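Side-chain contacts in hemolysin II regulatory protein (Bacillus cereus, PDB 2JJ7), which probably binds DNA as a TetR-family transcriptional regulator, two copies of the chain forming the assembly: residues K17-E22 / A34-V39; G50-Y55 / S112-K117; E57-Y62 / T102-E107. All blocks are in the same frame, centred on the assembly; numbering follows the deposited sequence.

Contact 1 (K17-E22 / A34-V39)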
# COMPACT_ATOMS: atom_id res chain seq x y z
N LYS B 17 3.33 -21.64 8.98
CA LYS B 17 3.29 -20.17 9.11
C LYS B 17 4.58 -19.54 8.56
O LYS B 17 4.52 -18.63 7.73
CB LYS B 17 3.12 -19.77 10.59
CG LYS B 17 3.03 -18.27 10.85
CD LYS B 17 3.17 -17.94 12.33
CE LYS B 17 2.53 -16.60 12.64
NZ LYS B 17 2.76 -16.14 14.06
N LYS B 18 5.72 -20.03 9.04
CA LYS B 18 7.03 -19.52 8.62
C LYS B 18 7.24 -19.63 7.11
O LYS B 18 7.61 -18.66 6.45
CB LYS B 18 8.16 -20.25 9.36
CG LYS B 18 9.54 -19.65 9.05
CD LYS B 18 10.68 -20.46 9.64
CE LYS B 18 12.01 -19.85 9.26
NZ LYS B 18 13.12 -20.33 10.14
N LYS B 19 7.00 -20.83 6.58
CA LYS B 19 7.28 -21.13 5.18
C LYS B 19 6.31 -20.47 4.20
O LYS B 19 6.74 -19.86 3.22
CB LYS B 19 7.37 -22.64 4.97
CG LYS B 19 8.68 -23.26 5.49
CD LYS B 19 9.82 -22.93 4.53
CE LYS B 19 11.17 -23.08 5.17
NZ LYS B 19 12.23 -22.50 4.31
N PHE B 20 5.01 -20.59 4.47
CA PHE B 20 4.00 -19.81 3.75
C PHE B 20 4.31 -18.31 3.75
O PHE B 20 4.17 -17.66 2.72
CB PHE B 20 2.61 -20.01 4.35
CG PHE B 20 1.93 -21.28 3.93
CD1 PHE B 20 1.83 -21.63 2.58
CD2 PHE B 20 1.35 -22.11 4.88
CE1 PHE B 20 1.19 -22.81 2.19
CE2 PHE B 20 0.69 -23.30 4.50
CZ PHE B 20 0.61 -23.65 3.15
N GLY B 21 4.73 -17.78 4.90
CA GLY B 21 5.06 -16.35 5.02
C GLY B 21 6.25 -15.94 4.16
O GLY B 21 6.30 -14.83 3.64
N GLU B 22 7.21 -16.85 4.03
CA GLU B 22 8.42 -16.61 3.26
C GLU B 22 8.19 -16.66 1.75
O GLU B 22 8.74 -15.84 1.02
CB GLU B 22 9.51 -17.61 3.63
CG GLU B 22 10.26 -17.27 4.90
CD GLU B 22 11.15 -18.41 5.37
OE1 GLU B 22 11.27 -19.41 4.62
OE2 GLU B 22 11.72 -18.31 6.47
N ALA B 34 7.35 -29.85 6.15
CA ALA B 34 7.75 -31.01 6.94
C ALA B 34 9.20 -30.89 7.34
O ALA B 34 9.55 -31.09 8.52
CB ALA B 34 7.52 -32.28 6.18
N LYS B 35 10.04 -30.55 6.37
CA LYS B 35 11.48 -30.39 6.58
C LYS B 35 11.77 -29.32 7.63
O LYS B 35 12.60 -29.54 8.52
CB LYS B 35 12.18 -30.06 5.25
CG LYS B 35 13.69 -29.96 5.35
CD LYS B 35 14.32 -29.74 3.99
CE LYS B 35 15.78 -30.19 4.00
NZ LYS B 35 16.37 -30.23 2.64
N GLU B 36 11.07 -28.19 7.54
CA GLU B 36 11.23 -27.10 8.51
C GLU B 36 10.78 -27.53 9.92
O GLU B 36 11.45 -27.21 10.91
CB GLU B 36 10.50 -25.84 8.03
CG GLU B 36 10.41 -24.70 9.07
CD GLU B 36 11.76 -24.09 9.45
OE1 GLU B 36 12.68 -24.05 8.60
OE2 GLU B 36 11.88 -23.62 10.60
N ALA B 37 9.67 -28.27 9.99
CA ALA B 37 9.10 -28.78 11.26
C ALA B 37 9.90 -29.93 11.87
O ALA B 37 9.62 -30.37 13.00
CB ALA B 37 7.64 -29.22 11.03
N LYS B 38 10.88 -30.42 11.12
CA LYS B 38 11.70 -31.58 11.49
C LYS B 38 10.82 -32.81 11.74
O LYS B 38 11.03 -33.55 12.70
CB LYS B 38 12.60 -31.25 12.70
CG LYS B 38 13.65 -30.18 12.40
CD LYS B 38 14.92 -30.34 13.26
CE LYS B 38 14.93 -29.40 14.46
NZ LYS B 38 15.11 -27.97 14.07
N VAL B 39 9.83 -33.00 10.87
CA VAL B 39 8.98 -34.19 10.91
C VAL B 39 8.94 -34.86 9.55
O VAL B 39 9.17 -34.23 8.51
CB VAL B 39 7.51 -33.92 11.34
CG1 VAL B 39 7.44 -33.12 12.64
CG2 VAL B 39 6.74 -33.23 10.22

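Contact 2 (G50-Y55 / S112-K117)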
# COMPACT_ATOMS: atom_id res chain seq x y z
N GLY B 50 -2.45 -32.36 3.18
CA GLY B 50 -2.22 -31.41 2.09
C GLY B 50 -2.05 -29.97 2.51
O GLY B 50 -2.47 -29.57 3.61
N LYS B 51 -1.44 -29.18 1.64
CA LYS B 51 -1.11 -27.82 2.00
C LYS B 51 -2.34 -26.91 2.11
O LYS B 51 -2.32 -25.95 2.87
CB LYS B 51 -0.01 -27.23 1.12
CG LYS B 51 -0.41 -26.79 -0.27
CD LYS B 51 0.55 -25.72 -0.74
CE LYS B 51 0.28 -25.36 -2.16
NZ LYS B 51 1.35 -24.48 -2.68
N GLU B 52 -3.41 -27.22 1.37
CA GLU B 52 -4.63 -26.40 1.39
C GLU B 52 -5.21 -26.32 2.80
O GLU B 52 -5.48 -25.23 3.31
CB GLU B 52 -5.66 -26.92 0.38
CG GLU B 52 -7.06 -26.32 0.51
CD GLU B 52 -7.23 -24.97 -0.17
OE1 GLU B 52 -6.75 -23.96 0.39
OE2 GLU B 52 -7.88 -24.91 -1.25
N ASN B 53 -5.37 -27.48 3.43
CA ASN B 53 -5.91 -27.56 4.77
C ASN B 53 -4.94 -27.01 5.82
O ASN B 53 -5.35 -26.38 6.79
CB ASN B 53 -6.29 -29.01 5.10
CG ASN B 53 -6.89 -29.15 6.48
OD1 ASN B 53 -7.90 -28.51 6.79
ND2 ASN B 53 -6.26 -29.97 7.33
N LEU B 54 -3.65 -27.25 5.59
CA LEU B 54 -2.60 -26.73 6.43
C LEU B 54 -2.63 -25.19 6.44
O LEU B 54 -2.50 -24.57 7.49
CB LEU B 54 -1.26 -27.23 5.91
CG LEU B 54 0.01 -27.13 6.75
CD1 LEU B 54 -0.23 -27.57 8.18
CD2 LEU B 54 1.06 -27.99 6.10
N TYR B 55 -2.80 -24.61 5.26
CA TYR B 55 -2.98 -23.16 5.10
C TYR B 55 -4.19 -22.66 5.87
O TYR B 55 -4.08 -21.68 6.60
CB TYR B 55 -3.15 -22.85 3.63
CG TYR B 55 -3.16 -21.39 3.25
CD1 TYR B 55 -4.32 -20.79 2.80
CD2 TYR B 55 -1.99 -20.62 3.29
CE1 TYR B 55 -4.35 -19.48 2.42
CE2 TYR B 55 -2.01 -19.27 2.90
CZ TYR B 55 -3.21 -18.72 2.46
OH TYR B 55 -3.31 -17.43 2.05
N SER B 112 -8.57 -15.48 -4.29
CA SER B 112 -8.41 -16.88 -4.66
C SER B 112 -9.62 -17.69 -4.21
O SER B 112 -10.50 -17.18 -3.52
CB SER B 112 -7.14 -17.46 -4.02
OG SER B 112 -7.35 -17.73 -2.64
N ALA B 113 -9.65 -18.95 -4.60
CA ALA B 113 -10.70 -19.87 -4.19
C ALA B 113 -10.69 -20.14 -2.68
O ALA B 113 -11.68 -20.62 -2.12
CB ALA B 113 -10.59 -21.18 -4.98
N ARG B 114 -9.59 -19.79 -2.02
CA ARG B 114 -9.44 -20.01 -0.57
C ARG B 114 -10.15 -18.96 0.29
O ARG B 114 -10.30 -19.15 1.50
CB ARG B 114 -7.96 -20.05 -0.19
CG ARG B 114 -7.14 -21.09 -0.93
CD ARG B 114 -5.65 -20.95 -0.66
NE ARG B 114 -5.06 -19.72 -1.20
CZ ARG B 114 -4.65 -19.55 -2.46
NH1 ARG B 114 -4.76 -20.53 -3.36
NH2 ARG B 114 -4.13 -18.39 -2.82
N LEU B 115 -10.58 -17.87 -0.33
CA LEU B 115 -11.06 -16.69 0.40
C LEU B 115 -12.18 -16.99 1.39
O LEU B 115 -12.09 -16.65 2.56
CB LEU B 115 -11.50 -15.57 -0.55
CG LEU B 115 -11.98 -14.26 0.11
CD1 LEU B 115 -10.94 -13.66 1.06
CD2 LEU B 115 -12.37 -13.22 -0.94
N GLU B 116 -13.23 -17.62 0.88
CA GLU B 116 -14.43 -17.89 1.63
C GLU B 116 -14.13 -18.63 2.95
O GLU B 116 -14.70 -18.29 3.99
CB GLU B 116 -15.39 -18.69 0.74
CG GLU B 116 -16.68 -19.18 1.41
CD GLU B 116 -17.64 -19.86 0.43
OE1 GLU B 116 -17.46 -19.72 -0.80
OE2 GLU B 116 -18.59 -20.52 0.89
N LYS B 117 -13.25 -19.63 2.90
CA LYS B 117 -12.92 -20.43 4.09
C LYS B 117 -12.05 -19.72 5.11
O LYS B 117 -12.22 -19.92 6.31
CB LYS B 117 -12.27 -21.77 3.72
CG LYS B 117 -13.24 -22.79 3.17
CD LYS B 117 -14.36 -23.13 4.15
CE LYS B 117 -15.43 -23.97 3.47
NZ LYS B 117 -16.70 -23.98 4.23
O HOH W 1 -6.49 -23.11 -3.79

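Contact 3 (E57-Y62 / T102-E107)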
# COMPACT_ATOMS: atom_id res chain seq x y z
N GLU B 57 -5.53 -24.07 8.44
CA GLU B 57 -5.20 -24.21 9.86
C GLU B 57 -4.23 -23.11 10.34
O GLU B 57 -4.27 -22.73 11.51
CB GLU B 57 -4.63 -25.60 10.14
CG GLU B 57 -5.65 -26.73 10.05
CD GLU B 57 -6.84 -26.55 10.98
OE1 GLU B 57 -6.65 -26.14 12.15
OE2 GLU B 57 -7.97 -26.83 10.55
N VAL B 58 -3.39 -22.61 9.44
CA VAL B 58 -2.48 -21.50 9.73
C VAL B 58 -3.27 -20.22 10.02
O VAL B 58 -3.02 -19.55 11.02
CB VAL B 58 -1.45 -21.27 8.61
CG1 VAL B 58 -0.80 -19.88 8.72
CG2 VAL B 58 -0.38 -22.35 8.68
N PHE B 59 -4.23 -19.90 9.15
CA PHE B 59 -5.13 -18.76 9.38
C PHE B 59 -5.95 -18.91 10.67
O PHE B 59 -6.11 -17.95 11.41
CB PHE B 59 -6.02 -18.52 8.16
CG PHE B 59 -5.46 -17.46 7.23
CD1 PHE B 59 -5.71 -16.11 7.47
CD2 PHE B 59 -4.68 -17.82 6.13
CE1 PHE B 59 -5.18 -15.10 6.61
CE2 PHE B 59 -4.15 -16.84 5.27
CZ PHE B 59 -4.41 -15.48 5.52
N LYS B 60 -6.41 -20.13 10.94
CA LYS B 60 -7.16 -20.45 12.15
C LYS B 60 -6.30 -20.26 13.41
O LYS B 60 -6.75 -19.64 14.36
CB LYS B 60 -7.69 -21.88 12.07
CG LYS B 60 -8.67 -22.28 13.15
CD LYS B 60 -9.01 -23.75 13.02
CE LYS B 60 -10.19 -24.14 13.89
NZ LYS B 60 -10.41 -25.62 13.89
N LYS B 61 -5.08 -20.80 13.42
CA LYS B 61 -4.20 -20.71 14.58
C LYS B 61 -3.66 -19.30 14.80
O LYS B 61 -3.62 -18.83 15.94
CB LYS B 61 -3.03 -21.70 14.51
CG LYS B 61 -2.26 -21.77 15.83
CD LYS B 61 -1.27 -22.89 15.90
CE LYS B 61 -0.57 -22.92 17.25
NZ LYS B 61 -1.46 -23.27 18.40
N TYR B 62 -3.24 -18.63 13.73
CA TYR B 62 -2.51 -17.37 13.86
C TYR B 62 -3.29 -16.13 13.44
O TYR B 62 -2.80 -15.01 13.55
CB TYR B 62 -1.16 -17.43 13.13
CG TYR B 62 -0.28 -18.57 13.62
CD1 TYR B 62 0.28 -18.54 14.90
CD2 TYR B 62 -0.02 -19.68 12.80
CE1 TYR B 62 1.09 -19.59 15.37
CE2 TYR B 62 0.79 -20.74 13.26
CZ TYR B 62 1.33 -20.69 14.55
OH TYR B 62 2.13 -21.72 15.02
N THR B 102 1.42 -10.64 5.42
CA THR B 102 1.80 -10.97 4.05
C THR B 102 0.72 -11.81 3.37
O THR B 102 0.30 -11.51 2.26
CB THR B 102 3.14 -11.75 4.03
OG1 THR B 102 4.20 -10.86 4.37
CG2 THR B 102 3.41 -12.38 2.66
N LEU B 103 0.25 -12.85 4.06
CA LEU B 103 -0.70 -13.79 3.47
C LEU B 103 -2.07 -13.16 3.26
O LEU B 103 -2.69 -13.36 2.21
CB LEU B 103 -0.82 -15.07 4.31
CG LEU B 103 0.47 -15.86 4.48
CD1 LEU B 103 0.23 -17.06 5.41
CD2 LEU B 103 1.03 -16.30 3.12
N ALA B 104 -2.54 -12.40 4.26
CA ALA B 104 -3.82 -11.71 4.12
C ALA B 104 -3.73 -10.65 3.05
O ALA B 104 -4.67 -10.48 2.30
CB ALA B 104 -4.29 -11.09 5.44
N TYR B 105 -2.60 -9.94 2.96
CA TYR B 105 -2.47 -8.93 1.91
C TYR B 105 -2.67 -9.57 0.53
O TYR B 105 -3.47 -9.06 -0.29
CB TYR B 105 -1.16 -8.14 1.99
CG TYR B 105 -0.98 -7.13 0.87
CD1 TYR B 105 -1.47 -5.83 1.00
CD2 TYR B 105 -0.34 -7.47 -0.33
CE1 TYR B 105 -1.31 -4.89 -0.03
CE2 TYR B 105 -0.20 -6.55 -1.35
CZ TYR B 105 -0.67 -5.26 -1.19
OH TYR B 105 -0.52 -4.36 -2.22
N GLU B 106 -1.95 -10.67 0.27
CA GLU B 106 -2.04 -11.38 -1.01
C GLU B 106 -3.46 -11.81 -1.33
O GLU B 106 -3.90 -11.68 -2.47
CB GLU B 106 -1.12 -12.61 -1.04
CG GLU B 106 0.38 -12.32 -1.25
CD GLU B 106 0.68 -11.38 -2.43
OE1 GLU B 106 -0.00 -11.46 -3.49
OE2 GLU B 106 1.62 -10.56 -2.28
N GLU B 107 -4.18 -12.34 -0.34
CA GLU B 107 -5.55 -12.81 -0.54
C GLU B 107 -6.50 -11.65 -0.77
O GLU B 107 -7.52 -11.79 -1.46
CB GLU B 107 -6.04 -13.64 0.66
CG GLU B 107 -5.23 -14.91 0.95
CD GLU B 107 -5.58 -16.10 0.04
OE1 GLU B 107 -6.50 -15.98 -0.80
OE2 GLU B 107 -4.93 -17.16 0.17

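Contact 1 (K17-E22 / A34-V39)
The carboxylate of Glu36 is the flat group at this contact, and Lys18 crosses above one of its faces at about a right angle. The setting is the helical DNA-binding domain of a TetR-family protein, where helix 5-23 packs on helix 30-37, the first helix of the predicted helix-turn-helix. Lys18 CD stands 3.5 Å from Glu36 OE2. Its ammonium, also above the carboxylate plane and not within it, makes a salt bridge of 3.5 Å between Lys18 NZ and Glu36 OE2. Glu36 bends at its second torsion (chi2 65°), while the extended Lys18 lies across the face and sets NZ on the OE2 side. This long, flexible pair suits a surface contact, where methylenes can pack while the charged ends remain near solvent. Lys19 CE packs against Glu36 CB at 4.0 Å, beside the salt-bridged Lys18. After Ala37 the second helix stops in a Schellman motif, Lys38 taking a positive phi as the chain turns toward helix 41-48. Glu36 probably adds only a longer-range attraction to the charge of Lys19, whose salt bridge is to Glu22: Lys19 NZ donates to Glu22 OE1 at 3.3 Å, using the syn lone pair of that oxygen.

Contact 2 (G50-Y55 / S112-K117)
Arg114 reaches helix 51-62 with its aliphatic stem, which runs alongside the carboxylate of Glu52 and the ring of Tyr55, touching both. Glu52 begins with CG anti to the backbone N and then bends (chi2 83°), a turn that swings the carboxylate across to the arginine; Glu52 OE1 lies 3.2 Å from Arg114 CG and 3.4 Å from Arg114 CD. On the tyrosine side, Tyr55 CE1 is 3.7 Å from Arg114 CD, an oblique approach to the ring. Arg114 is extended at chi2, and its turns at chi3 (-67°) and chi4 together set the guanidinium at 87° to the tyrosine ring. Ser112 suits its place before the helix that includes Leu115: its OG accepts from Arg114 N at 3.1 Å, a capping bond, hydrogen-bonds to Glu107, and lies above one guanidinium face, offset toward its rim. Glu107, on helix 98-109, also holds Arg114 NE and Tyr55 OH, so arginine suits its place by joining an apolar stem to a charged end, and tyrosine by pairing a packing ring with a hydroxyl. A water accepts from Arg114 NH1 at 3.1 Å and donates only weakly to Glu52 OE2. The arginine therefore meets Glu52 largely through carbon and water, and neutralisation of its charge would fall mostly to Glu107, with Glu52 adding a longer-range attraction.

Contact 3 (E57-Y62 / T102-E107)
Helix 51-62, the connecting helix between the DNA-binding part of this TetR-family chain and its C-terminal domain, packs here against helix 98-109 in the buried interior. Phe59 of the first helix makes most of the contact, reaching Leu103 and Ala104 on the second. The ring atom Phe59 CZ lies 3.8 Å from Leu103 CB, the two side chains meeting obliquely. Ala104 N lies at the ring's edge, near its plane, 3.8 Å from Phe59 CZ, so the aromatic group reaches the helix backbone itself. The small methyl of Ala104 probably lets the ring come this near to the backbone; between these two side chains, the nearest atoms are Phe59 CE1 and Ala104 CB, 4.3 Å apart. The first torsion of Phe59 is unusual (chi1 -95°), and it carries the ring across to the neighbouring helix although its CB does not head straight there. Leu103 has CG anti to its carbonyl carbon (chi1 -60°), and its CD1 branch reaches Val58, where Leu103 CD1 and Val58 CG1 touch more loosely at 4.5 Å. Large apolar side chains thus span the 12.1 Å between the local helix axes, which run at 124° to each other.

Further partners place the contact in the fold. Ile118 of helix 115-118 also packs on Phe59, Val58 touches Ala16 of helix 5-23, and the ring of Tyr55 meets that of Phe59 edge-to-face. From another side of helix 98-109, Tyr105 stacks on His149 of the second subunit and Glu106 bonds to Ser146 of that subunit. A hydrophobic seam of this kind, between the connecting helix and the helical core behind it, belongs to the all-helical TetR fold.

In the fold
From the N terminus, contact 1 closes first, a short loop that fastens helix 5-23 to helix 30-37 within the DNA-binding domain. It is complete before the other two open, so it stands in series with them. Contact 2 opens next on helix 51-62; contact 3, between helix 51-62 and helix 98-109, opens and closes within its loop, and contact 2 closes last, at the start of helix 115-118. Both therefore tie the same connecting helix to the C-terminal domain. Their centres are about 9 Å apart, bridged by Glu107. The ring of Phe20, in segment 17-22, packs on Tyr55 while its carbonyl O meets Leu103, bringing that helix alongside contacts 2 and 3.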